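Local structure of 3,4-dihydroxybenzoate decarboxylase (5NY5) at residues Ala342-Ile347 against Gln383-Ile387; Gly362-Gly366 against Tyr392-Lys396; Leu365-Lys371 against Asn397-Glu403; Thr428-Arg434 against Gly454-Ile460. The protein catalyses the decarboxylation of 3,4-dihydroxybenzoate with a prenylated flavin cofactor and manganese, and can also work in reverse to carboxylate catechols at the para position. One frame throughout, in Å; residues are numbered along the deposited sequence.

Interaction 1 (Ala342-Ile347 against Gln383-Ile387); sequences AVEEAI and QAALI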
loop_
_atom_site.group_PDB
_atom_site.type_symbol
_atom_site.label_atom_id
_atom_site.label_comp_id
_atom_site.label_asym_id
_atom_site.label_seq_id
_atom_site.Cartn_x
_atom_site.Cartn_y
_atom_site.Cartn_z
ATOM N N ALA A 342 22.113 -23.126 5.442
ATOM C CA ALA A 342 20.963 -22.773 6.265
ATOM C C ALA A 342 19.659 -23.259 5.644
ATOM O O ALA A 342 18.759 -23.711 6.358
ATOM C CB ALA A 342 20.928 -21.262 6.487
ATOM N N VAL A 343 19.538 -23.181 4.318
ATOM C CA VAL A 343 18.296 -23.599 3.676
ATOM C C VAL A 343 18.207 -25.118 3.605
ATOM O O VAL A 343 17.134 -25.698 3.802
ATOM C CB VAL A 343 18.168 -22.959 2.282
ATOM C CG1 VAL A 343 16.846 -23.345 1.647
ATOM C CG2 VAL A 343 18.284 -21.450 2.378
ATOM N N GLU A 344 19.327 -25.786 3.324
ATOM C CA GLU A 344 19.312 -27.243 3.265
ATOM C C GLU A 344 18.981 -27.850 4.620
ATOM O O GLU A 344 18.322 -28.892 4.691
ATOM C CB GLU A 344 20.656 -27.761 2.755
ATOM C CG GLU A 344 20.653 -29.237 2.417
ATOM C CD GLU A 344 19.668 -29.580 1.317
ATOM O OE1 GLU A 344 19.403 -28.712 0.457
ATOM O OE2 GLU A 344 19.157 -30.719 1.314
ATOM N N GLU A 345 19.413 -27.208 5.701
ATOM C CA GLU A 345 19.032 -27.665 7.030
ATOM C C GLU A 345 17.538 -27.467 7.270
ATOM O O GLU A 345 16.850 -28.372 7.755
ATOM C CB GLU A 345 19.855 -26.924 8.083
ATOM C CG GLU A 345 19.597 -27.367 9.507
ATOM C CD GLU A 345 19.640 -26.211 10.489
ATOM O OE1 GLU A 345 18.691 -25.398 10.492
ATOM O OE2 GLU A 345 20.624 -26.110 11.254
ATOM N N ALA A 346 17.015 -26.291 6.922
ATOM C CA ALA A 346 15.616 -26.000 7.207
ATOM C C ALA A 346 14.677 -26.671 6.211
ATOM O O ALA A 346 13.627 -27.190 6.604
ATOM C CB ALA A 346 15.391 -24.490 7.224
ATOM N N ILE A 347 15.027 -26.668 4.927
ATOM C CA ILE A 347 14.179 -27.250 3.885
ATOM C C ILE A 347 15.026 -28.168 3.014
ATOM O O ILE A 347 15.554 -27.729 1.984
ATOM C CB ILE A 347 13.502 -26.163 3.033
ATOM C CG1 ILE A 347 13.135 -24.946 3.881
ATOM C CG2 ILE A 347 12.249 -26.710 2.376
ATOM C CD1 ILE A 347 12.628 -23.780 3.070
ATOM N N GLN A 383 9.974 -18.520 2.416
ATOM C CA GLN A 383 10.736 -19.013 3.556
ATOM C C GLN A 383 12.219 -19.084 3.225
ATOM O O GLN A 383 13.063 -18.704 4.043
ATOM C CB GLN A 383 10.213 -20.383 3.986
ATOM C CG GLN A 383 10.859 -20.922 5.251
ATOM C CD GLN A 383 10.559 -20.066 6.469
ATOM O OE1 GLN A 383 9.484 -19.478 6.581
ATOM N NE2 GLN A 383 11.514 -19.988 7.386
ATOM N N ALA A 384 12.553 -19.549 2.019
ATOM C CA ALA A 384 13.953 -19.606 1.610
ATOM C C ALA A 384 14.573 -18.217 1.559
ATOM O O ALA A 384 15.740 -18.036 1.925
ATOM C CB ALA A 384 14.075 -20.294 0.251
ATOM N N ALA A 385 13.807 -17.221 1.107
ATOM C CA ALA A 385 14.319 -15.857 1.055
ATOM C C ALA A 385 14.530 -15.293 2.452
ATOM O O ALA A 385 15.514 -14.589 2.702
ATOM C CB ALA A 385 13.368 -14.969 0.255
ATOM N N LEU A 386 13.619 -15.597 3.375
ATOM C CA LEU A 386 13.780 -15.135 4.749
ATOM C C LEU A 386 14.997 -15.768 5.412
ATOM O O LEU A 386 15.678 -15.120 6.214
ATOM C CB LEU A 386 12.517 -15.432 5.552
ATOM C CG LEU A 386 11.260 -14.721 5.055
ATOM C CD1 LEU A 386 10.046 -15.146 5.860
ATOM C CD2 LEU A 386 11.449 -13.221 5.115
ATOM N N ILE A 387 15.285 -17.030 5.097
ATOM C CA ILE A 387 16.441 -17.688 5.696
ATOM C C ILE A 387 17.729 -17.024 5.228
ATOM O O ILE A 387 18.630 -16.749 6.029
ATOM C CB ILE A 387 16.428 -19.193 5.381
ATOM C CG1 ILE A 387 15.219 -19.865 6.024
ATOM C CG2 ILE A 387 17.697 -19.846 5.880
ATOM C CD1 ILE A 387 15.021 -21.298 5.591
#

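Interaction 2 (Gly362-Gly366 against Tyr392-Lys396); sequences GKFLG and YSELK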
loop_
_atom_site.group_PDB
_atom_site.type_symbol
_atom_site.label_atom_id
_atom_site.label_comp_id
_atom_site.label_asym_id
_atom_site.label_seq_id
_atom_site.Cartn_x
_atom_site.Cartn_y
_atom_site.Cartn_z
ATOM N N GLY A 362 28.974 -9.657 -4.556
ATOM C CA GLY A 362 28.973 -10.865 -3.761
ATOM C C GLY A 362 28.325 -10.736 -2.402
ATOM O O GLY A 362 28.385 -11.685 -1.614
ATOM N N LYS A 363 27.702 -9.600 -2.101
ATOM C CA LYS A 363 27.120 -9.383 -0.781
ATOM C C LYS A 363 25.696 -8.847 -0.816
ATOM O O LYS A 363 24.871 -9.272 -0.008
ATOM C CB LYS A 363 28.014 -8.426 0.032
ATOM C CG LYS A 363 29.413 -8.962 0.306
ATOM C CD LYS A 363 30.349 -7.880 0.824
ATOM C CE LYS A 363 30.055 -7.525 2.270
ATOM N NZ LYS A 363 30.309 -8.670 3.186
ATOM N N PHE A 364 25.378 -7.938 -1.735
ATOM C CA PHE A 364 24.112 -7.216 -1.666
ATOM C C PHE A 364 22.953 -7.934 -2.346
ATOM O O PHE A 364 21.810 -7.800 -1.900
ATOM C CB PHE A 364 24.262 -5.822 -2.280
ATOM C CG PHE A 364 25.100 -4.881 -1.464
ATOM C CD1 PHE A 364 25.545 -5.237 -0.204
ATOM C CD2 PHE A 364 25.437 -3.632 -1.956
ATOM C CE1 PHE A 364 26.315 -4.368 0.548
ATOM C CE2 PHE A 364 26.203 -2.759 -1.209
ATOM C CZ PHE A 364 26.641 -3.127 0.046
ATOM N N LEU A 365 23.206 -8.688 -3.412
ATOM C CA LEU A 365 22.151 -9.310 -4.200
ATOM C C LEU A 365 22.291 -10.823 -4.155
ATOM O O LEU A 365 23.356 -11.361 -4.468
ATOM C CB LEU A 365 22.186 -8.815 -5.649
ATOM C CG LEU A 365 21.201 -9.459 -6.625
ATOM C CD1 LEU A 365 19.791 -9.422 -6.074
ATOM C CD2 LEU A 365 21.261 -8.763 -7.978
ATOM N N GLY A 366 21.213 -11.500 -3.774
ATOM C CA GLY A 366 21.200 -12.946 -3.724
ATOM C C GLY A 366 20.177 -13.559 -4.656
ATOM O O GLY A 366 19.008 -13.165 -4.658
ATOM N N TYR A 392 22.614 -13.838 6.057
ATOM C CA TYR A 392 23.571 -12.833 5.604
ATOM C C TYR A 392 22.889 -11.472 5.683
ATOM O O TYR A 392 22.228 -11.039 4.738
ATOM C CB TYR A 392 24.063 -13.149 4.192
ATOM C CG TYR A 392 25.398 -12.530 3.860
ATOM C CD1 TYR A 392 26.582 -13.147 4.240
ATOM C CD2 TYR A 392 25.477 -11.330 3.165
ATOM C CE1 TYR A 392 27.809 -12.584 3.938
ATOM C CE2 TYR A 392 26.697 -10.760 2.859
ATOM C CZ TYR A 392 27.859 -11.389 3.248
ATOM O OH TYR A 392 29.075 -10.824 2.945
ATOM N N SER A 393 23.063 -10.791 6.818
ATOM C CA SER A 393 22.317 -9.564 7.074
ATOM C C SER A 393 22.721 -8.422 6.153
ATOM O O SER A 393 21.977 -7.442 6.045
ATOM C CB SER A 393 22.487 -9.139 8.535
ATOM O OG SER A 393 23.841 -8.866 8.839
ATOM N N GLU A 394 23.869 -8.519 5.489
ATOM C CA GLU A 394 24.277 -7.475 4.558
ATOM C C GLU A 394 23.644 -7.630 3.183
ATOM O O GLU A 394 23.888 -6.795 2.309
ATOM C CB GLU A 394 25.800 -7.444 4.446
ATOM C CG GLU A 394 26.468 -6.854 5.677
ATOM C CD GLU A 394 27.946 -7.168 5.758
ATOM O OE1 GLU A 394 28.407 -8.061 5.019
ATOM O OE2 GLU A 394 28.646 -6.525 6.566
ATOM N N LEU A 395 22.844 -8.670 2.972
ATOM C CA LEU A 395 22.047 -8.771 1.762
ATOM C C LEU A 395 20.990 -7.675 1.730
ATOM O O LEU A 395 20.476 -7.248 2.765
ATOM C CB LEU A 395 21.371 -10.135 1.679
ATOM C CG LEU A 395 22.187 -11.282 1.097
ATOM C CD1 LEU A 395 21.561 -12.607 1.472
ATOM C CD2 LEU A 395 22.261 -11.133 -0.412
ATOM N N LYS A 396 20.667 -7.221 0.523
ATOM C CA LYS A 396 19.635 -6.214 0.323
ATOM C C LYS A 396 18.426 -6.755 -0.423
ATOM O O LYS A 396 17.294 -6.570 0.023
ATOM C CB LYS A 396 20.210 -5.004 -0.426
ATOM C CG LYS A 396 19.243 -3.845 -0.563
ATOM C CD LYS A 396 19.923 -2.648 -1.172
ATOM C CE LYS A 396 18.965 -1.495 -1.372
ATOM N NZ LYS A 396 19.622 -0.375 -2.089
#

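Interaction 3 (Leu365-Lys371 against Asn397-Glu403); sequences LGILQVK and NIILVDE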
loop_
_atom_site.group_PDB
_atom_site.type_symbol
_atom_site.label_atom_id
_atom_site.label_comp_id
_atom_site.label_asym_id
_atom_site.label_seq_id
_atom_site.Cartn_x
_atom_site.Cartn_y
_atom_site.Cartn_z
ATOM N N LEU A 365 23.206 -8.688 -3.412
ATOM C CA LEU A 365 22.151 -9.310 -4.200
ATOM C C LEU A 365 22.291 -10.823 -4.155
ATOM O O LEU A 365 23.356 -11.361 -4.468
ATOM C CB LEU A 365 22.186 -8.815 -5.649
ATOM C CG LEU A 365 21.201 -9.459 -6.625
ATOM C CD1 LEU A 365 19.791 -9.422 -6.074
ATOM C CD2 LEU A 365 21.261 -8.763 -7.978
ATOM N N GLY A 366 21.213 -11.500 -3.774
ATOM C CA GLY A 366 21.200 -12.946 -3.724
ATOM C C GLY A 366 20.177 -13.559 -4.656
ATOM O O GLY A 366 19.008 -13.165 -4.658
ATOM N N ILE A 367 20.610 -14.526 -5.457
ATOM C CA ILE A 367 19.747 -15.229 -6.397
ATOM C C ILE A 367 19.580 -16.651 -5.889
ATOM O O ILE A 367 20.569 -17.351 -5.655
ATOM C CB ILE A 367 20.336 -15.221 -7.819
ATOM C CG1 ILE A 367 20.974 -13.865 -8.131
ATOM C CG2 ILE A 367 19.272 -15.573 -8.840
ATOM C CD1 ILE A 367 20.009 -12.709 -8.136
ATOM N N LEU A 368 18.334 -17.078 -5.715
ATOM C CA LEU A 368 18.032 -18.392 -5.167
ATOM C C LEU A 368 17.273 -19.213 -6.196
ATOM O O LEU A 368 16.262 -18.757 -6.738
ATOM C CB LEU A 368 17.229 -18.280 -3.872
ATOM C CG LEU A 368 18.037 -18.213 -2.573
ATOM C CD1 LEU A 368 18.926 -16.983 -2.524
ATOM C CD2 LEU A 368 17.108 -18.248 -1.372
ATOM N N GLN A 369 17.763 -20.418 -6.456
ATOM C CA GLN A 369 17.151 -21.341 -7.402
ATOM C C GLN A 369 16.507 -22.463 -6.604
ATOM O O GLN A 369 17.207 -23.270 -5.983
ATOM C CB GLN A 369 18.188 -21.886 -8.379
ATOM C CG GLN A 369 17.597 -22.664 -9.533
ATOM C CD GLN A 369 18.662 -23.260 -10.422
ATOM O OE1 GLN A 369 19.593 -23.900 -9.940
ATOM N NE2 GLN A 369 18.538 -23.047 -11.727
ATOM N N VAL A 370 15.178 -22.511 -6.615
ATOM C CA VAL A 370 14.434 -23.513 -5.871
ATOM C C VAL A 370 13.671 -24.383 -6.857
ATOM O O VAL A 370 13.494 -24.037 -8.026
ATOM C CB VAL A 370 13.470 -22.883 -4.846
ATOM C CG1 VAL A 370 14.241 -22.037 -3.852
ATOM C CG2 VAL A 370 12.414 -22.052 -5.555
ATOM N N LYS A 371 13.215 -25.530 -6.362
ATOM C CA LYS A 371 12.434 -26.473 -7.152
ATOM C C LYS A 371 11.220 -26.891 -6.335
ATOM O O LYS A 371 11.357 -27.594 -5.331
ATOM C CB LYS A 371 13.269 -27.690 -7.548
ATOM C CG LYS A 371 12.516 -28.724 -8.369
ATOM C CD LYS A 371 13.391 -29.937 -8.655
ATOM C CE LYS A 371 12.667 -30.958 -9.518
ATOM N NZ LYS A 371 13.453 -32.215 -9.655
ATOM N N ASN A 397 18.633 -7.429 -1.549
ATOM C CA ASN A 397 17.532 -7.936 -2.352
ATOM C C ASN A 397 17.717 -9.422 -2.618
ATOM O O ASN A 397 18.840 -9.927 -2.677
ATOM C CB ASN A 397 17.413 -7.177 -3.675
ATOM C CG ASN A 397 17.055 -5.721 -3.477
ATOM O OD1 ASN A 397 16.256 -5.383 -2.607
ATOM N ND2 ASN A 397 17.650 -4.850 -4.278
ATOM N N ILE A 398 16.594 -10.114 -2.772
ATOM C CA ILE A 398 16.563 -11.528 -3.111
ATOM C C ILE A 398 15.694 -11.698 -4.346
ATOM O O ILE A 398 14.634 -11.076 -4.459
ATOM C CB ILE A 398 16.019 -12.387 -1.949
ATOM C CG1 ILE A 398 16.889 -12.226 -0.703
ATOM C CG2 ILE A 398 15.924 -13.846 -2.357
ATOM C CD1 ILE A 398 18.302 -12.694 -0.890
ATOM N N ILE A 399 16.141 -12.538 -5.274
ATOM C CA ILE A 399 15.336 -12.945 -6.414
ATOM C C ILE A 399 15.194 -14.458 -6.369
ATOM O O ILE A 399 16.193 -15.176 -6.269
ATOM C CB ILE A 399 15.953 -12.481 -7.744
ATOM C CG1 ILE A 399 15.980 -10.953 -7.799
ATOM C CG2 ILE A 399 15.162 -13.030 -8.911
ATOM C CD1 ILE A 399 16.645 -10.390 -9.019
ATOM N N LEU A 400 13.954 -14.933 -6.423
ATOM C CA LEU A 400 13.640 -16.353 -6.425
ATOM C C LEU A 400 13.281 -16.793 -7.838
ATOM O O LEU A 400 12.417 -16.188 -8.475
ATOM C CB LEU A 400 12.474 -16.646 -5.479
ATOM C CG LEU A 400 12.584 -16.179 -4.028
ATOM C CD1 LEU A 400 11.210 -16.118 -3.391
ATOM C CD2 LEU A 400 13.484 -17.114 -3.246
ATOM N N VAL A 401 13.938 -17.844 -8.325
ATOM C CA VAL A 401 13.661 -18.406 -9.640
ATOM C C VAL A 401 13.588 -19.924 -9.518
ATOM O O VAL A 401 14.021 -20.510 -8.527
ATOM C CB VAL A 401 14.716 -18.001 -10.690
ATOM C CG1 VAL A 401 14.748 -16.499 -10.867
ATOM C CG2 VAL A 401 16.079 -18.512 -10.283
ATOM N N ASP A 402 13.040 -20.556 -10.553
ATOM C CA ASP A 402 12.876 -22.001 -10.587
ATOM C C ASP A 402 14.123 -22.677 -11.155
ATOM O O ASP A 402 15.091 -22.030 -11.557
ATOM C CB ASP A 402 11.639 -22.379 -11.397
ATOM C CG ASP A 402 10.360 -21.865 -10.776
ATOM O OD1 ASP A 402 9.998 -22.343 -9.681
ATOM O OD2 ASP A 402 9.714 -20.989 -11.388
ATOM N N GLU A 403 14.093 -24.010 -11.195
ATOM C CA GLU A 403 15.264 -24.780 -11.590
ATOM C C GLU A 403 15.558 -24.704 -13.083
ATOM O O GLU A 403 16.644 -25.117 -13.498
ATOM C CB GLU A 403 15.098 -26.243 -11.169
ATOM C CG GLU A 403 14.013 -27.010 -11.915
ATOM C CD GLU A 403 12.621 -26.766 -11.361
ATOM O OE1 GLU A 403 12.391 -25.694 -10.768
ATOM O OE2 GLU A 403 11.754 -27.654 -11.511
#

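Interaction 4 (Thr428-Arg434 against Gly454-Ile460); sequences TTLPGIR and GISCKTI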
loop_
_atom_site.group_PDB
_atom_site.type_symbol
_atom_site.label_atom_id
_atom_site.label_comp_id
_atom_site.label_asym_id
_atom_site.label_seq_id
_atom_site.Cartn_x
_atom_site.Cartn_y
_atom_site.Cartn_z
ATOM N N THR A 428 7.709 -8.050 -2.301
ATOM C CA THR A 428 7.520 -7.809 -0.876
ATOM C C THR A 428 8.634 -6.901 -0.374
ATOM O O THR A 428 9.813 -7.254 -0.470
ATOM C CB THR A 428 7.510 -9.119 -0.089
ATOM O OG1 THR A 428 6.410 -9.928 -0.515
ATOM C CG2 THR A 428 7.369 -8.844 1.388
ATOM N N THR A 429 8.260 -5.744 0.162
ATOM C CA THR A 429 9.211 -4.775 0.687
ATOM C C THR A 429 9.289 -4.887 2.202
ATOM O O THR A 429 8.273 -5.075 2.876
ATOM C CB THR A 429 8.818 -3.351 0.289
ATOM O OG1 THR A 429 7.454 -3.108 0.657
ATOM C CG2 THR A 429 8.983 -3.154 -1.212
ATOM N N LEU A 430 10.507 -4.776 2.732
ATOM C CA LEU A 430 10.769 -4.919 4.163
ATOM C C LEU A 430 11.561 -3.704 4.622
ATOM O O LEU A 430 12.796 -3.685 4.549
ATOM C CB LEU A 430 11.513 -6.217 4.466
ATOM C CG LEU A 430 10.817 -7.552 4.177
ATOM C CD1 LEU A 430 10.862 -7.914 2.706
ATOM C CD2 LEU A 430 11.468 -8.655 4.979
ATOM N N PRO A 431 10.883 -2.666 5.094
ATOM C CA PRO A 431 11.575 -1.426 5.451
ATOM C C PRO A 431 12.265 -1.502 6.805
ATOM O O PRO A 431 11.890 -2.272 7.689
ATOM C CB PRO A 431 10.446 -0.391 5.472
ATOM C CG PRO A 431 9.229 -1.184 5.793
ATOM C CD PRO A 431 9.417 -2.512 5.121
ATOM N N GLY A 432 13.300 -0.675 6.944
ATOM C CA GLY A 432 13.951 -0.461 8.220
ATOM C C GLY A 432 14.909 -1.536 8.682
ATOM O O GLY A 432 15.154 -1.647 9.885
ATOM N N ILE A 433 15.473 -2.326 7.775
ATOM C CA ILE A 433 16.373 -3.414 8.137
ATOM C C ILE A 433 17.804 -2.982 7.854
ATOM O O ILE A 433 18.117 -2.549 6.740
ATOM C CB ILE A 433 16.027 -4.700 7.371
ATOM C CG1 ILE A 433 14.521 -4.945 7.399
ATOM C CG2 ILE A 433 16.757 -5.882 7.975
ATOM C CD1 ILE A 433 13.971 -5.164 8.784
ATOM N N ARG A 434 18.674 -3.101 8.856
ATOM C CA ARG A 434 20.069 -2.736 8.657
ATOM C C ARG A 434 20.695 -3.598 7.567
ATOM O O ARG A 434 20.501 -4.814 7.524
ATOM C CB ARG A 434 20.867 -2.879 9.953
ATOM C CG ARG A 434 22.347 -2.589 9.763
ATOM C CD ARG A 434 22.999 -2.090 11.030
ATOM N NE ARG A 434 22.273 -0.965 11.608
ATOM C CZ ARG A 434 22.466 0.307 11.277
ATOM N NH1 ARG A 434 21.757 1.259 11.868
ATOM N NH2 ARG A 434 23.362 0.629 10.359
ATOM N N GLY A 454 23.213 3.058 6.559
ATOM C CA GLY A 454 23.359 1.623 6.628
ATOM C C GLY A 454 22.074 0.857 6.832
ATOM O O GLY A 454 22.120 -0.373 6.947
ATOM N N ILE A 455 20.935 1.539 6.892
ATOM C CA ILE A 455 19.632 0.899 6.995
ATOM C C ILE A 455 18.960 0.985 5.637
ATOM O O ILE A 455 19.128 1.964 4.902
ATOM C CB ILE A 455 18.764 1.548 8.094
ATOM C CG1 ILE A 455 19.540 1.607 9.408
ATOM C CG2 ILE A 455 17.463 0.784 8.275
ATOM C CD1 ILE A 455 18.798 2.285 10.521
ATOM N N SER A 456 18.196 -0.049 5.300
ATOM C CA SER A 456 17.643 -0.159 3.961
ATOM C C SER A 456 16.250 -0.764 4.007
ATOM O O SER A 456 15.842 -1.377 4.995
ATOM C CB SER A 456 18.541 -1.016 3.061
ATOM O OG SER A 456 17.964 -1.207 1.785
ATOM N N CYS A 457 15.528 -0.577 2.911
ATOM C CA CYS A 457 14.401 -1.427 2.581
ATOM C C CYS A 457 14.940 -2.622 1.809
ATOM O O CYS A 457 15.737 -2.460 0.881
ATOM C CB CYS A 457 13.364 -0.667 1.757
ATOM S SG CYS A 457 11.954 -1.648 1.221
ATOM N N LYS A 458 14.537 -3.818 2.214
ATOM C CA LYS A 458 14.976 -5.045 1.575
ATOM C C LYS A 458 13.798 -5.663 0.840
ATOM O O LYS A 458 12.686 -5.708 1.367
ATOM C CB LYS A 458 15.555 -6.012 2.606
ATOM C CG LYS A 458 16.655 -5.379 3.447
ATOM C CD LYS A 458 17.498 -6.408 4.174
ATOM C CE LYS A 458 18.672 -5.746 4.876
ATOM N NZ LYS A 458 19.626 -6.745 5.428
ATOM N N THR A 459 14.037 -6.117 -0.384
ATOM C CA THR A 459 12.966 -6.506 -1.289
ATOM C C THR A 459 13.151 -7.947 -1.732
ATOM O O THR A 459 14.256 -8.354 -2.101
ATOM C CB THR A 459 12.920 -5.578 -2.509
ATOM O OG1 THR A 459 12.872 -4.217 -2.069
ATOM C CG2 THR A 459 11.691 -5.864 -3.347
ATOM N N ILE A 460 12.066 -8.708 -1.701
ATOM C CA ILE A 460 12.042 -10.083 -2.176
ATOM C C ILE A 460 11.246 -10.102 -3.474
ATOM O O ILE A 460 10.035 -9.849 -3.476
ATOM C CB ILE A 460 11.436 -11.033 -1.135
ATOM C CG1 ILE A 460 12.221 -10.961 0.174
ATOM C CG2 ILE A 460 11.404 -12.451 -1.665
ATOM C CD1 ILE A 460 11.622 -11.782 1.311
HETATM O O HOH W 1 25.067 -0.927 8.394
#

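Interaction 1 (Ala342-Ile347 against Gln383-Ile387)
Gln383 meets Ile347 through its aliphatic part: the CG methylene lies 4.0 Å from Ile347 CD1, the end of the isoleucine's longer branch, and the two side chains cross at a slant. The bend of the glutamine at its second torsion (chi2 64°) turns the amide away from this apolar contact, and NE2 is satisfied by the carbonyl O of Leu389 in a second subunit. Next comes Ala384, the closest backbone neighbour of Val343, with CA atoms 6.3 Å apart. Its methyl only brushes the valine, Ala384 CB to Val343 CG1 at 4.4 Å. The local helix axes come within 9.9 Å, their N-to-C directions 133° apart. This is helix-on-helix packing inside the UbiD C-terminal domain. The last turn of helix 324-346 rests on helix 380-391, the crossover helix of a beta-alpha-beta unit, while Ala385 of the latter helix faces the sheet, touching Ile398 and Leu400. One turn after Gln383, Ile387 carries most of the contact by splitting its branches. CG2 projects anti to the backbone N and touches both the CB of Ala342, at 3.6 Å, and the CG2 of Val343, at 3.9 Å. The other branch runs out to CD1, which meets the CB of Ala346 at 3.6 Å and lies more loosely near Ile347 CD1. Ile347 has already left helical geometry, although its N still bonds to Val343 O. Ile387 also packs on Ala390 of the second subunit.

Interaction 2 (Gly362-Gly366 against Tyr392-Lys396)
Lys363 NZ is held by the salt bridge it makes with the facing turn, donating to Glu394 OE1 at 2.7 Å; it also donates to Tyr392 OH, at a modelled 2.5 Å whose exact length is doubtful. Tyr392 to Leu395 form a type I beta turn, closed by Leu395 N on Tyr392 O, which leads from helix 380-391 into strand 397-401 at the end of a beta-alpha-beta crossover. The lysine curls to reach its partners, its chain bending at chi3 and chi4, so that NZ arrives near the plane of the tyrosine ring at its hydroxyl edge. On the carboxylate it uses the syn side of OE1, 27° out of plane, while the Lys363 and Glu394 side chains run alongside each other in the same direction. The ammonium of Lys363 would probably favour an ionised Glu394. A backbone bond follows: Lys396 N gives a straight bond to Phe364 O, 2.7 Å long. The far end of Lys396 leaves this contact altogether, pairing with Asp439 and with carbonyls of a third subunit. Packing completes the join. Phe364 sets CD1 3.4 Å from Glu394 O, obliquely to its ring, and that ring also makes edge-to-face contacts with Phe290 and His436. Lys363 O also receives the CA-H of Leu395 at a CA-to-O distance of 3.4 Å. The leucine's CD2 methyl touches the same Lys363 O at 3.2 Å and reaches on to strand 365-370, where it lies 3.5 Å from Gly366 N.

Interaction 3 (Leu365-Lys371 against Asn397-Glu403)
Gln369 lays its extended side chain, CG anti to the backbone N (chi1 -170°), beside the flat peptide linking Asp402 to Glu403, with CG 3.3 Å from Asp402 O. Its amide NE2 stands equally close to Glu403 O, but the angle is too poor for a hydrogen bond; NE2 has a weak bond to Val405 O instead. The other flat group at this end, the carboxylate of Glu403, is met by lysine methylenes: Lys371 CG touches Glu403 OE2 at 3.4 Å while the two chains slant past each other. The charged ends do not meet, Lys371 NZ lying 5.2 Å from Glu403 OE2. Before this polar end runs a regular parallel pairing of strands 365-370 and 397-401, the two strands of a beta-alpha-beta unit whose connection contains helix 380-391. Five backbone hydrogen bonds join them, from Gly366 N on Asn397 O (3.1 Å) to Val370 N on Val401 O (3.0 Å), and most donors lie nearly along the C=O axis of the acceptor. On one face, Ile367 and Ile399 lie side by side, Ile367 CD1 to Ile399 CB at 4.1 Å, both packed against Ile413 of helix 410-419. On the other, Leu368 CB meets Leu400 CD2 at 4.0 Å, and helix 380-391 covers both leucines and Ile398. Gly366 brings no side chain to this second face, where Ile398 CD1 comes close to its CA. The chemistry is thus uneven: straight backbone hydrogen bonds between buried aliphatic layers join the strands from Gly366 to Val370, whereas beyond the Val370-Val401 bond the segments meet mainly by van der Waals and CA-H...O contact, such as Asp402 CA to Val370 O.

Interaction 4 (Thr428-Arg434 against Gly454-Ile460)
Thr428 and Ile460 open an antiparallel pairing between the last two strands of the C-terminal domain's mixed sheet, 427-434 being outermost within this chain; their backbones bond in both directions. The Leu430-Lys458 pair repeats this, although Leu430 N to Lys458 O is bent (133°) at 2.7 Å. A G1 beta bulge then shifts the register: Gly432, at positive phi, and Ile433 both face Ser456, and pairing resumes with Ile433 N on Ser456 O and Ser456 N on Ile433 O.

Among the side-chain polar contacts, Lys458 stretches fully out to give NZ to Arg434 O at 3.0 Å; the same ammonium bonds to Leu395 O. Arg434 spends NH1 on Glu378 O of a second subunit and NH2 on Asn453 O. Ser456 OG donates to the neighbouring Cys457 O.

Packing contacts come next. Ile433 crosses the lysine chain at about a right angle, its CG2 resting 3.6 Å from Lys458 CE. Leu430 CD1 comes down on Lys458 O at 3.2 Å and touches Ile460 CD1 at 4.2 Å. Beside Thr429, Cys457 SG lies 3.7 Å from the threonine CB, while Ile455 CG2 packs against Gly432 C at the bulge.

The Arg434 guanidinium combines both kinds. Over one face sits Ile455 CG1, 3.3 Å from Arg434 NH1; in the guanidinium plane, at the edge, a water accepts from Arg434 NH2 at 3.0 Å and gives a weak bond to Gly454 O.

How the interactions relate
Interactions 2 and 3 share Leu365 and Gly366, and a probable hydrogen bond from Asn397 N to Phe364 O (3.2 Å) carries one contact into the other. The sheet continues to interaction 4, where Ile398 N probably bonds to Thr459 O at 3.0 Å. Interaction 1 supplies the helix over this sheet: Ala385 CB packs on Ile460 CG2 at 3.7 Å, and Ala384 O touches Leu368 CD2 at 3.6 Å. Lys396 O, 3.2 Å from Lys458 CB, joins interaction 2 to interaction 4. Only interaction 2 approaches the cofactor site: the Glu394 side chain lies about 9 Å from that of Ala185, which binds prenylated FMN in the cofactor-bound enzyme; this apo chain lacks it.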